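Local coordinates for acetylene hydratase (Pelobacter acetylenicus, PDB 2E7Z), which catalyses the hydration of acetylene to acetaldehyde, using a tungsten bis(molybdopterin guanine dinucleotide) cofactor and a [4Fe-4S] cluster, at residues R120-L125 against I337-L343; N130-Y136 against G385-P391; K349-G353 against P403-K407. One frame throughout, in Å; residues are numbered along the deposited sequence. Where two conformers were deposited one is given.

Contact 1. Residues R120-L125 against I337-L343; sequences RRFMNL and IQMHEAL
Arg121 and Asn124 of helix 118-126 each donate a hydrogen bond to a backbone carbonyl near the end of helix 334-337. Arg121 NH1 meets Ile337 O at 2.9 Å, in the carbonyl plane and on a lone pair. With CG opposite the backbone N (chi1 -174°), the extended chain runs alongside Ile337 O, and NH1 ends at that oxygen. Arg121 NE turns to His507 O. Asn124 ND2 lies 2.9 Å from Gln338 O, but 38° above the carbonyl plane.

Two contacts run over guanidinium faces. Met339 SD rests on one face of Arg121, 3.3 Å from NH1 and nearer its NH1 side than its centre. His340 CE1 stands 4.0 Å from Arg120 CZ, over the centre of that group, with the two planes 84° apart. Arg120 NH2 bonds Phe387 O and NH1 bonds Ala386 O. His340 NE2 also bonds Gln338 OE1 at 2.7 Å.

The apolar part is small: Leu125 CD2 meets Met339 CE at 3.8 Å. One water joins Arg120 N to Gln338 NE2, another Asn124 O to Ala342 O.

Side-chain N-H groups of one helix thus satisfy carbonyls where another helix ends. The partial negative charge expected there would probably suit the arginine.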
loop_
_atom_site.group_PDB
_atom_site.type_symbol
_atom_site.label_atom_id
_atom_site.label_comp_id
_atom_site.label_asym_id
_atom_site.label_seq_id
_atom_site.Cartn_x
_atom_site.Cartn_y
_atom_site.Cartn_z
ATOM N N ARG A 120 4.720 -16.755 -2.886
ATOM C CA ARG A 120 3.838 -17.121 -4.002
ATOM C C ARG A 120 4.300 -18.449 -4.631
ATOM O O ARG A 120 3.483 -19.200 -5.139
ATOM C CB ARG A 120 3.744 -16.037 -5.080
ATOM C CG ARG A 120 3.081 -14.767 -4.577
ATOM C CD ARG A 120 1.614 -14.923 -4.158
ATOM N NE ARG A 120 0.633 -15.253 -5.209
ATOM C CZ ARG A 120 0.020 -14.333 -5.944
ATOM N NH1 ARG A 120 0.365 -13.046 -5.888
ATOM N NH2 ARG A 120 -0.890 -14.752 -6.828
ATOM N N ARG A 121 5.613 -18.736 -4.572
ATOM C CA ARG A 121 6.122 -20.037 -5.008
ATOM C C ARG A 121 5.367 -21.161 -4.306
ATOM O O ARG A 121 4.835 -22.084 -4.932
ATOM C CB ARG A 121 7.618 -20.106 -4.789
ATOM C CG ARG A 121 8.325 -21.350 -5.322
ATOM C CD ARG A 121 9.794 -21.218 -4.978
ATOM N NE ARG A 121 10.625 -22.294 -5.528
ATOM C CZ ARG A 121 11.261 -22.238 -6.707
ATOM N NH1 ARG A 121 11.154 -21.151 -7.487
ATOM N NH2 ARG A 121 11.997 -23.282 -7.124
ATOM N N PHE A 122 5.322 -21.082 -2.983
ATOM C CA PHE A 122 4.596 -22.053 -2.186
ATOM C C PHE A 122 3.123 -22.132 -2.554
ATOM O O PHE A 122 2.588 -23.229 -2.778
ATOM C CB PHE A 122 4.753 -21.680 -0.691
ATOM C CG PHE A 122 3.883 -22.471 0.239
ATOM C CD1 PHE A 122 4.210 -23.783 0.566
ATOM C CD2 PHE A 122 2.762 -21.901 0.820
ATOM C CE1 PHE A 122 3.402 -24.535 1.388
ATOM C CE2 PHE A 122 1.957 -22.639 1.693
ATOM C CZ PHE A 122 2.280 -23.959 1.965
ATOM N N MET A 123 2.459 -20.975 -2.643
ATOM C CA MET A 123 1.045 -20.980 -2.973
ATOM C C MET A 123 0.807 -21.569 -4.368
ATOM O O MET A 123 -0.159 -22.306 -4.560
ATOM C CB MET A 123 0.456 -19.575 -2.921
ATOM C CG MET A 123 0.460 -19.009 -1.497
ATOM S SD MET A 123 -0.398 -17.398 -1.446
ATOM C CE MET A 123 -2.124 -17.943 -1.605
ATOM N N ASN A 124 1.688 -21.250 -5.320
ATOM C CA ASN A 124 1.508 -21.707 -6.712
ATOM C C ASN A 124 1.734 -23.192 -6.844
ATOM O O ASN A 124 1.045 -23.841 -7.619
ATOM C CB ASN A 124 2.399 -20.868 -7.629
ATOM C CG ASN A 124 1.849 -19.454 -7.804
ATOM O OD1 ASN A 124 0.646 -19.233 -7.632
ATOM N ND2 ASN A 124 2.713 -18.504 -8.167
ATOM N N LEU A 125 2.632 -23.736 -6.026
ATOM C CA LEU A 125 2.833 -25.176 -5.984
ATOM C C LEU A 125 1.682 -25.884 -5.276
ATOM O O LEU A 125 1.301 -26.984 -5.672
ATOM C CB LEU A 125 4.168 -25.532 -5.308
ATOM C CG LEU A 125 5.381 -25.100 -6.131
ATOM C CD1 LEU A 125 6.624 -25.060 -5.305
ATOM C CD2 LEU A 125 5.590 -26.085 -7.308
ATOM N N ILE A 337 11.099 -16.503 -9.295
ATOM C CA ILE A 337 11.099 -17.344 -8.083
ATOM C C ILE A 337 9.654 -17.716 -7.709
ATOM O O ILE A 337 9.390 -18.826 -7.260
ATOM C CB ILE A 337 11.884 -16.659 -6.911
ATOM C CG1 ILE A 337 13.350 -16.571 -7.331
ATOM C CG2 ILE A 337 11.731 -17.455 -5.605
ATOM C CD1 ILE A 337 14.212 -15.687 -6.443
ATOM N N GLN A 338 8.723 -16.802 -7.940
ATOM C CA GLN A 338 7.311 -17.035 -7.595
ATOM C C GLN A 338 6.622 -18.150 -8.411
ATOM O O GLN A 338 5.604 -18.662 -7.976
ATOM C CB GLN A 338 6.507 -15.745 -7.710
ATOM C CG GLN A 338 6.913 -14.714 -6.684
ATOM C CD GLN A 338 6.166 -13.406 -6.802
ATOM O OE1 GLN A 338 5.850 -12.983 -7.929
ATOM N NE2 GLN A 338 5.899 -12.721 -5.660
ATOM N N MET A 339 7.145 -18.494 -9.601
ATOM C CA MET A 339 6.635 -19.647 -10.385
ATOM C C MET A 339 5.151 -19.535 -10.623
ATOM O O MET A 339 4.418 -20.522 -10.485
ATOM C CB MET A 339 6.952 -20.954 -9.659
ATOM C CG MET A 339 8.397 -21.311 -9.749
ATOM S SD MET A 339 8.794 -22.891 -8.937
ATOM C CE MET A 339 7.658 -24.045 -9.736
ATOM N N HIS A 340 4.704 -18.347 -11.045
ATOM C CA HIS A 340 3.318 -18.196 -11.510
ATOM C C HIS A 340 2.933 -19.128 -12.654
ATOM O O HIS A 340 1.785 -19.537 -12.744
ATOM C CB HIS A 340 3.058 -16.753 -11.925
ATOM C CG HIS A 340 3.226 -15.791 -10.795
ATOM N ND1 HIS A 340 2.331 -15.706 -9.748
ATOM C CD2 HIS A 340 4.200 -14.883 -10.542
ATOM C CE1 HIS A 340 2.748 -14.780 -8.895
ATOM N NE2 HIS A 340 3.873 -14.254 -9.356
ATOM N N GLU A 341 3.896 -19.493 -13.476
ATOM C CA GLU A 341 3.505 -20.367 -14.578
ATOM C C GLU A 341 3.089 -21.741 -14.076
ATOM O O GLU A 341 2.233 -22.373 -14.718
ATOM C CB GLU A 341 4.545 -20.433 -15.698
ATOM C CG GLU A 341 4.053 -21.200 -16.911
ATOM C CD GLU A 341 3.006 -20.451 -17.712
ATOM O OE1 GLU A 341 3.326 -19.370 -18.230
ATOM O OE2 GLU A 341 1.877 -20.969 -17.873
ATOM N N ALA A 342 3.606 -22.179 -12.932
ATOM C CA ALA A 342 3.262 -23.459 -12.363
ATOM C C ALA A 342 1.826 -23.581 -11.893
ATOM O O ALA A 342 1.325 -24.696 -11.807
ATOM C CB ALA A 342 4.198 -23.831 -11.236
ATOM N N LEU A 343 1.191 -22.465 -11.533
ATOM C CA LEU A 343 -0.196 -22.527 -11.077
ATOM C C LEU A 343 -1.108 -22.819 -12.275
ATOM O O LEU A 343 -1.105 -22.063 -13.253
ATOM C CB LEU A 343 -0.613 -21.211 -10.480
ATOM C CG LEU A 343 -2.011 -21.111 -9.870
ATOM C CD1 LEU A 343 -2.152 -22.053 -8.682
ATOM C CD2 LEU A 343 -2.268 -19.692 -9.454
HETATM O O HOH W 1 6.124 -14.107 -2.989
HETATM O O HOH W 2 1.095 -26.046 -9.309
#

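Contact 2. Residues N130-Y136 against G385-P391; sequences NWTSAMY and GAFMANP. With MGD (2-amino-5,6-dimercapto-7-methyl-3,7,8a,9-tetrahydro-8-oxa-1,3,9,10-tetraaza-anthracen-4-one guanosine dinucleotide), chain E.
Tyr136 packs its ring against Pro391 and takes the Asn390 amide at its hydroxyl. Its CG is anti to the backbone N (chi1 -160°), which sends the ring across 385-391. Tyr136 CB starts 4.0 Å from Pro391 CG. At the ring, Pro391 CD sits over the centre of one face, 3.4 Å from the centroid of Tyr136 and only 7° off the normal. This is a CH-pi contact. Further along the ring, Tyr136 CD2 meets Met388 CE at 3.8 Å, and Tyr136 CE2 lies 3.4 Å from Ala389 O. At the tip, Asn390 ND2 donates to Tyr136 OH at 3.0 Å, with the amide plane 83° from the ring. The same hydroxyl is bonded to Gln711 O and to a water that also donates to Met388 O. Three partners hold this buried oxygen and fix the tip of the side chain; the close proline over the face probably hinders turning of the ring.

Met388 links two aromatic rings. Its CG touches the edge of Trp131, and its SD makes Met-aromatic contacts with Trp131, again at the edge, and with Tyr136. Beside it, the backbones join: Ala389 N donates to Trp131 O at 2.8 Å. Thr132 OG1 donates to Ala389 O at 2.9 Å. Asn390 OD1 caps Ala393 N, at the start of helix 391-400.

Ala134 CB lies 3.4 Å from O3A of the bound MGD, so 130-136 also lines the cofactor pocket. Strand 131-132 is an outermost strand of the mixed sheet and pairs with strand 103-107. Trp131 leans on helix 118-126 and bonds Gln107 through NE1. The loop that ends at Asn390 crosses this strand and leads into helix 391-400.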
loop_
_atom_site.group_PDB
_atom_site.type_symbol
_atom_site.label_atom_id
_atom_site.label_comp_id
_atom_site.label_asym_id
_atom_site.label_seq_id
_atom_site.Cartn_x
_atom_site.Cartn_y
_atom_site.Cartn_z
ATOM N N ASN A 130 -5.258 -17.531 -4.061
ATOM C CA ASN A 130 -5.931 -16.557 -3.192
ATOM C C ASN A 130 -5.028 -15.750 -2.242
ATOM O O ASN A 130 -5.152 -15.813 -1.015
ATOM C CB ASN A 130 -7.123 -17.212 -2.515
ATOM C CG ASN A 130 -8.245 -17.513 -3.516
ATOM O OD1 ASN A 130 -8.847 -18.604 -3.492
ATOM N ND2 ASN A 130 -8.465 -16.591 -4.444
ATOM N N TRP A 131 -4.109 -15.021 -2.865
ATOM C CA TRP A 131 -3.214 -14.094 -2.194
ATOM C C TRP A 131 -3.750 -12.688 -2.309
ATOM O O TRP A 131 -4.133 -12.270 -3.448
ATOM C CB TRP A 131 -1.838 -14.139 -2.860
ATOM C CG TRP A 131 -0.824 -13.271 -2.187
ATOM C CD1 TRP A 131 0.008 -13.669 -1.189
ATOM C CD2 TRP A 131 -0.501 -11.900 -2.478
ATOM N NE1 TRP A 131 0.809 -12.612 -0.806
ATOM C CE2 TRP A 131 0.540 -11.528 -1.597
ATOM C CE3 TRP A 131 -0.964 -10.960 -3.414
ATOM C CZ2 TRP A 131 1.119 -10.259 -1.597
ATOM C CZ3 TRP A 131 -0.390 -9.671 -3.415
ATOM C CH2 TRP A 131 0.660 -9.343 -2.517
ATOM N N THR A 132 -3.769 -11.953 -1.199
ATOM C CA THR A 132 -4.064 -10.550 -1.287
ATOM C C THR A 132 -3.162 -9.821 -0.297
ATOM O O THR A 132 -2.342 -10.448 0.393
ATOM C CB THR A 132 -5.560 -10.223 -1.100
ATOM O OG1 THR A 132 -5.795 -8.891 -1.560
ATOM C CG2 THR A 132 -6.006 -10.327 0.335
ATOM N N SER A 133 -3.301 -8.507 -0.249
ATOM C CA SER A 133 -2.399 -7.709 0.542
ATOM C C SER A 133 -3.067 -6.374 0.779
ATOM O O SER A 133 -3.841 -5.893 -0.057
ATOM C CB SER A 133 -1.074 -7.533 -0.218
ATOM O OG SER A 133 -0.166 -6.699 0.493
ATOM N N ALA A 134 -2.736 -5.740 1.898
ATOM C CA ALA A 134 -3.345 -4.459 2.191
ATOM C C ALA A 134 -2.957 -3.444 1.132
ATOM O O ALA A 134 -3.622 -2.414 0.967
ATOM C CB ALA A 134 -2.939 -4.022 3.588
ATOM N N MET A 135 -1.880 -3.738 0.408
ATOM C CA MET A 135 -1.448 -2.886 -0.702
ATOM C C MET A 135 -2.354 -2.985 -1.944
ATOM O O MET A 135 -2.130 -2.308 -2.962
ATOM C CB MET A 135 0.028 -3.143 -1.067
ATOM C CG MET A 135 0.301 -4.334 -1.983
ATOM S SD MET A 135 2.125 -4.556 -2.167
ATOM C CE MET A 135 2.645 -3.085 -3.115
ATOM N N TYR A 136 -3.425 -3.769 -1.826
ATOM C CA TYR A 136 -4.495 -3.732 -2.816
ATOM C C TYR A 136 -5.058 -2.323 -2.989
ATOM O O TYR A 136 -5.605 -2.011 -4.057
ATOM C CB TYR A 136 -5.612 -4.689 -2.419
ATOM C CG TYR A 136 -6.543 -5.102 -3.539
ATOM C CD1 TYR A 136 -7.680 -4.355 -3.824
ATOM C CD2 TYR A 136 -6.281 -6.243 -4.298
ATOM C CE1 TYR A 136 -8.533 -4.737 -4.855
ATOM C CE2 TYR A 136 -7.135 -6.650 -5.336
ATOM C CZ TYR A 136 -8.275 -5.891 -5.596
ATOM O OH TYR A 136 -9.163 -6.297 -6.572
ATOM N N GLY A 385 3.012 -5.406 -6.338
ATOM C CA GLY A 385 2.144 -6.467 -5.780
ATOM C C GLY A 385 1.178 -6.773 -6.896
ATOM O O GLY A 385 0.632 -5.836 -7.481
ATOM N N ALA A 386 1.009 -8.049 -7.253
ATOM C CA ALA A 386 0.255 -8.370 -8.456
ATOM C C ALA A 386 -0.386 -9.723 -8.387
ATOM O O ALA A 386 0.009 -10.602 -7.609
ATOM C CB ALA A 386 1.174 -8.292 -9.706
ATOM N N PHE A 387 -1.375 -9.880 -9.259
ATOM C CA PHE A 387 -2.120 -11.140 -9.443
ATOM C C PHE A 387 -2.807 -11.434 -8.118
ATOM O O PHE A 387 -2.467 -12.366 -7.368
ATOM C CB PHE A 387 -1.224 -12.280 -9.936
ATOM C CG PHE A 387 -0.241 -11.844 -10.994
ATOM C CD1 PHE A 387 -0.691 -11.241 -12.161
ATOM C CD2 PHE A 387 1.128 -12.024 -10.848
ATOM C CE1 PHE A 387 0.191 -10.803 -13.138
ATOM C CE2 PHE A 387 2.027 -11.612 -11.863
ATOM C CZ PHE A 387 1.537 -10.992 -13.002
ATOM N N MET A 388 -3.771 -10.584 -7.807
ATOM C CA MET A 388 -4.311 -10.522 -6.451
ATOM C C MET A 388 -5.778 -10.850 -6.384
ATOM O O MET A 388 -6.603 -10.417 -7.217
ATOM C CB MET A 388 -4.106 -9.114 -5.865
ATOM C CG MET A 388 -2.684 -8.579 -5.996
ATOM S SD MET A 388 -2.435 -7.000 -5.150
ATOM C CE MET A 388 -3.120 -5.831 -6.359
ATOM N N ALA A 389 -6.132 -11.552 -5.312
ATOM C CA ALA A 389 -7.530 -11.721 -4.982
ATOM C C ALA A 389 -8.095 -10.402 -4.494
ATOM O O ALA A 389 -7.442 -9.655 -3.764
ATOM C CB ALA A 389 -7.698 -12.805 -3.890
ATOM N N ASN A 390 -9.346 -10.136 -4.827
ATOM C CA ASN A 390 -10.028 -8.950 -4.366
ATOM C C ASN A 390 -10.356 -9.167 -2.876
ATOM O O ASN A 390 -10.922 -10.193 -2.523
ATOM C CB ASN A 390 -11.331 -8.769 -5.129
ATOM C CG ASN A 390 -12.117 -7.571 -4.664
ATOM O OD1 ASN A 390 -13.053 -7.734 -3.900
ATOM N ND2 ASN A 390 -11.755 -6.361 -5.137
ATOM N N PRO A 391 -9.982 -8.227 -1.988
ATOM C CA PRO A 391 -10.248 -8.473 -0.551
ATOM C C PRO A 391 -11.711 -8.696 -0.194
ATOM O O PRO A 391 -12.018 -9.565 0.625
ATOM C CB PRO A 391 -9.706 -7.189 0.123
ATOM C CG PRO A 391 -8.598 -6.768 -0.842
ATOM C CD PRO A 391 -9.239 -6.974 -2.175
HETATM P PB MGD E . -0.987 -3.249 9.394
HETATM O O1B MGD E . -2.395 -3.560 8.952
HETATM O O2B MGD E . -0.753 -2.345 10.548
HETATM O O3B MGD E . -0.120 -2.637 8.191
HETATM O O3A MGD E . -0.834 -2.491 5.787
HETATM P PA MGD E . 0.253 -3.211 6.737
HETATM O O1A MGD E . 1.643 -2.715 6.475
HETATM O O2A MGD E . -0.050 -4.677 6.645
HETATM O "O5'" MGD E . -0.299 -4.677 9.690
HETATM C "C5'" MGD E . 1.116 -4.768 9.724
HETATM C "C4'" MGD E . 1.446 -5.862 10.719
HETATM O "O4'" MGD E . 2.835 -6.185 10.547
HETATM C "C3'" MGD E . 1.350 -5.418 12.175
HETATM O "O3'" MGD E . 0.457 -6.303 12.872
HETATM C "C2'" MGD E . 2.782 -5.478 12.747
HETATM O "O2'" MGD E . 2.904 -5.877 14.127
HETATM C "C1'" MGD E . 3.408 -6.501 11.837
HETATM N N9 MGD E . 4.859 -6.391 11.627
HETATM C C8 MGD E . 5.593 -5.259 11.488
HETATM N N7 MGD E . 6.873 -5.550 11.206
HETATM C C5 MGD E . 6.947 -6.894 11.089
HETATM C C6 MGD E . 7.980 -7.875 10.801
HETATM O O6 MGD E . 9.154 -7.527 10.558
HETATM N N1 MGD E . 7.588 -9.159 10.772
HETATM C C2 MGD E . 6.372 -9.600 11.077
HETATM N N2 MGD E . 6.114 -10.937 11.008
HETATM N N3 MGD E . 5.380 -8.760 11.358
HETATM C C4 MGD E . 5.629 -7.434 11.364
HETATM C C10 MGD E . -0.529 -1.183 5.301
HETATM C C11 MGD E . -1.499 -0.901 4.174
HETATM O O11 MGD E . -2.783 -0.807 4.788
HETATM C C12 MGD E . -1.133 0.390 3.483
HETATM S S12 MGD E . 0.468 0.574 2.910
HETATM C C13 MGD E . -2.053 1.344 3.269
HETATM S S13 MGD E . -1.650 2.861 2.608
HETATM C C14 MGD E . -3.501 1.169 3.611
HETATM N N15 MGD E . -3.904 1.997 4.738
HETATM C C16 MGD E . -5.186 1.780 5.152
HETATM C C17 MGD E . -6.054 2.814 5.731
HETATM O O17 MGD E . -5.642 3.988 5.863
HETATM N N18 MGD E . -7.299 2.452 6.099
HETATM C C19 MGD E . -7.782 1.192 5.959
HETATM N N19 MGD E . -9.037 0.891 6.353
HETATM N N20 MGD E . -7.032 0.200 5.462
HETATM C C21 MGD E . -5.781 0.436 5.045
HETATM N N22 MGD E . -5.061 -0.560 4.523
HETATM C C23 MGD E . -3.779 -0.316 3.896
HETATM O O HOH W 3 -8.800 -8.674 -7.767
#

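Contact 3. Residues K349-G353 against P403-K407; sequences KLQLG and PYPVK
Tyr404 OH lies 2.7 Å from Leu350 O, the shortest polar approach between 349-353 and 403-407. It is probably a hydrogen bond, although the amide of Asn130 also lies close to this hydroxyl. Leu350 O sits at the edge of the ring, in its plane. Tyr404 CG takes the crowded position between the backbone N and the carbonyl carbon (chi1 56°), which carries the hydroxyl to the carbonyl of Leu350, in the weakly bonded last turn of helix 345-350. Leu350 CB comes to 3.7 Å from Tyr404 OH.

The ring face is used by Leu352. Its CD2 stands 4.2 Å from the centroid of Tyr404, 28° off the normal, as a CH-pi contact. Leu352 and Tyr404 point at one another. Leu352 CG is 3.5 Å from Tyr404 OH, so the leucine fork covers the hydroxyl end of the ring.

Segment 403-407 connects helix 391-400 to strand 408-412, a parallel strand between 103-107 and 435-440 in the mixed sheet. Leu352 also touches Ala393, Leu394 and Ala397, so it wedges between that helix and the connection leaving it. Pro403 follows a cis peptide bond. A phenylalanine in place of Tyr404 would probably leave Leu350 O without its hydroxyl partner and weaken the tie between the two segments.

Beyond the tyrosine, the two Leu352 methyls part. Leu352 CD2 meets Pro403 CD at 3.7 Å as well as the Tyr404 ring. Leu352 CD1 meets Val406 CG2 at 3.6 Å, the two side chains running antiparallel. Val406 in turn touches Met398 of helix 391-400. Next to Leu352, Gln351 turns away from 403-407; its NE2 bonds Pro129 O and its OE1 bonds Tyr362 N.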
loop_
_atom_site.group_PDB
_atom_site.type_symbol
_atom_site.label_atom_id
_atom_site.label_comp_id
_atom_site.label_asym_id
_atom_site.label_seq_id
_atom_site.Cartn_x
_atom_site.Cartn_y
_atom_site.Cartn_z
ATOM N N LYS A 349 -8.020 -19.089 -12.831
ATOM C CA LYS A 349 -9.381 -18.639 -13.100
ATOM C C LYS A 349 -10.268 -18.542 -11.857
ATOM O O LYS A 349 -11.199 -17.730 -11.831
ATOM C CB LYS A 349 -10.023 -19.528 -14.202
ATOM C CG LYS A 349 -9.437 -19.326 -15.587
ATOM C CD LYS A 349 -10.031 -20.329 -16.605
ATOM C CE LYS A 349 -9.167 -21.587 -16.718
ATOM N NZ LYS A 349 -9.813 -22.723 -17.441
ATOM N N LEU A 350 -9.949 -19.324 -10.820
ATOM C CA LEU A 350 -10.763 -19.358 -9.604
ATOM C C LEU A 350 -10.455 -18.191 -8.691
ATOM O O LEU A 350 -11.188 -17.957 -7.722
ATOM C CB LEU A 350 -10.506 -20.621 -8.775
ATOM C CG LEU A 350 -11.073 -21.949 -9.310
ATOM C CD1 LEU A 350 -10.628 -23.114 -8.427
ATOM C CD2 LEU A 350 -12.582 -21.909 -9.441
ATOM N N GLN A 351 -9.356 -17.486 -8.950
ATOM C CA GLN A 351 -8.915 -16.428 -8.042
ATOM C C GLN A 351 -10.089 -15.570 -7.622
ATOM O O GLN A 351 -10.801 -15.032 -8.462
ATOM C CB GLN A 351 -7.852 -15.578 -8.715
ATOM C CG GLN A 351 -7.147 -14.615 -7.720
ATOM C CD GLN A 351 -5.909 -14.025 -8.355
ATOM O OE1 GLN A 351 -5.966 -13.526 -9.485
ATOM N NE2 GLN A 351 -4.788 -14.093 -7.665
ATOM N N LEU A 352 -10.265 -15.365 -6.312
ATOM C CA LEU A 352 -11.451 -14.643 -5.894
ATOM C C LEU A 352 -11.383 -13.197 -6.307
ATOM O O LEU A 352 -10.370 -12.532 -6.119
ATOM C CB LEU A 352 -11.576 -14.760 -4.371
ATOM C CG LEU A 352 -12.009 -16.180 -3.968
ATOM C CD1 LEU A 352 -11.688 -16.496 -2.520
ATOM C CD2 LEU A 352 -13.486 -16.374 -4.182
ATOM N N GLY A 353 -12.474 -12.692 -6.883
ATOM C CA GLY A 353 -12.453 -11.413 -7.573
ATOM C C GLY A 353 -12.593 -11.558 -9.078
ATOM O O GLY A 353 -13.043 -10.627 -9.743
ATOM N N PRO A 403 -18.135 -17.616 -3.667
ATOM C CA PRO A 403 -18.593 -18.702 -4.574
ATOM C C PRO A 403 -18.090 -20.083 -4.158
ATOM O O PRO A 403 -18.616 -21.104 -4.632
ATOM C CB PRO A 403 -17.961 -18.312 -5.921
ATOM C CG PRO A 403 -16.731 -17.520 -5.524
ATOM C CD PRO A 403 -17.146 -16.730 -4.304
ATOM N N TYR A 404 -17.085 -20.127 -3.282
ATOM C CA TYR A 404 -16.615 -21.383 -2.737
ATOM C C TYR A 404 -15.934 -21.112 -1.416
ATOM O O TYR A 404 -15.585 -19.957 -1.131
ATOM C CB TYR A 404 -15.652 -22.097 -3.701
ATOM C CG TYR A 404 -14.431 -21.297 -4.143
ATOM C CD1 TYR A 404 -13.317 -21.174 -3.314
ATOM C CD2 TYR A 404 -14.386 -20.716 -5.410
ATOM C CE1 TYR A 404 -12.201 -20.460 -3.709
ATOM C CE2 TYR A 404 -13.275 -20.000 -5.828
ATOM C CZ TYR A 404 -12.179 -19.879 -4.953
ATOM O OH TYR A 404 -11.033 -19.212 -5.349
ATOM N N PRO A 405 -15.789 -22.167 -0.596
ATOM C CA PRO A 405 -15.211 -21.904 0.718
ATOM C C PRO A 405 -13.729 -21.603 0.752
ATOM O O PRO A 405 -12.942 -22.233 0.073
ATOM C CB PRO A 405 -15.476 -23.204 1.497
ATOM C CG PRO A 405 -16.368 -24.034 0.663
ATOM C CD PRO A 405 -16.302 -23.538 -0.735
ATOM N N VAL A 406 -13.371 -20.638 1.589
ATOM C CA VAL A 406 -11.983 -20.416 2.004
ATOM C C VAL A 406 -11.968 -20.727 3.500
ATOM O O VAL A 406 -12.808 -20.204 4.246
ATOM C CB VAL A 406 -11.543 -18.974 1.746
ATOM C CG1 VAL A 406 -10.197 -18.661 2.430
ATOM C CG2 VAL A 406 -11.459 -18.729 0.250
ATOM N N LYS A 407 -11.088 -21.639 3.914
ATOM C CA LYS A 407 -11.139 -22.221 5.245
ATOM C C LYS A 407 -9.811 -22.210 5.956
ATOM O O LYS A 407 -9.795 -22.520 7.144
ATOM C CB LYS A 407 -11.670 -23.669 5.168
ATOM C CG LYS A 407 -13.162 -23.696 4.827
ATOM C CD LYS A 407 -14.019 -23.248 6.007
ATOM C CE LYS A 407 -15.486 -23.335 5.634
ATOM N NZ LYS A 407 -16.272 -22.932 6.799
#

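In the fold
The three contacts form a triangle, with centres about 15 Å (1 to 2), 13 Å (2 to 3) and 17 Å (1 to 3) apart. Contact 2 is the one that touches the cofactor. Arg120 of contact 1 reaches into it, with NH1 3.0 Å from Ala386 O and NH2 2.9 Å from Phe387 O. Contact 3 joins it through the backbone, Asn390 N lying 2.9 Å from Leu352 O. In contact 2 the Met135 side chain is about 7 Å from the tungsten. Contacts 1 and 3 stand further back. The Gln338 side chain is about 7 Å from that of Glu109, and the Leu352 side chain about 12 Å from that of Tyr420, both cofactor-binding residues.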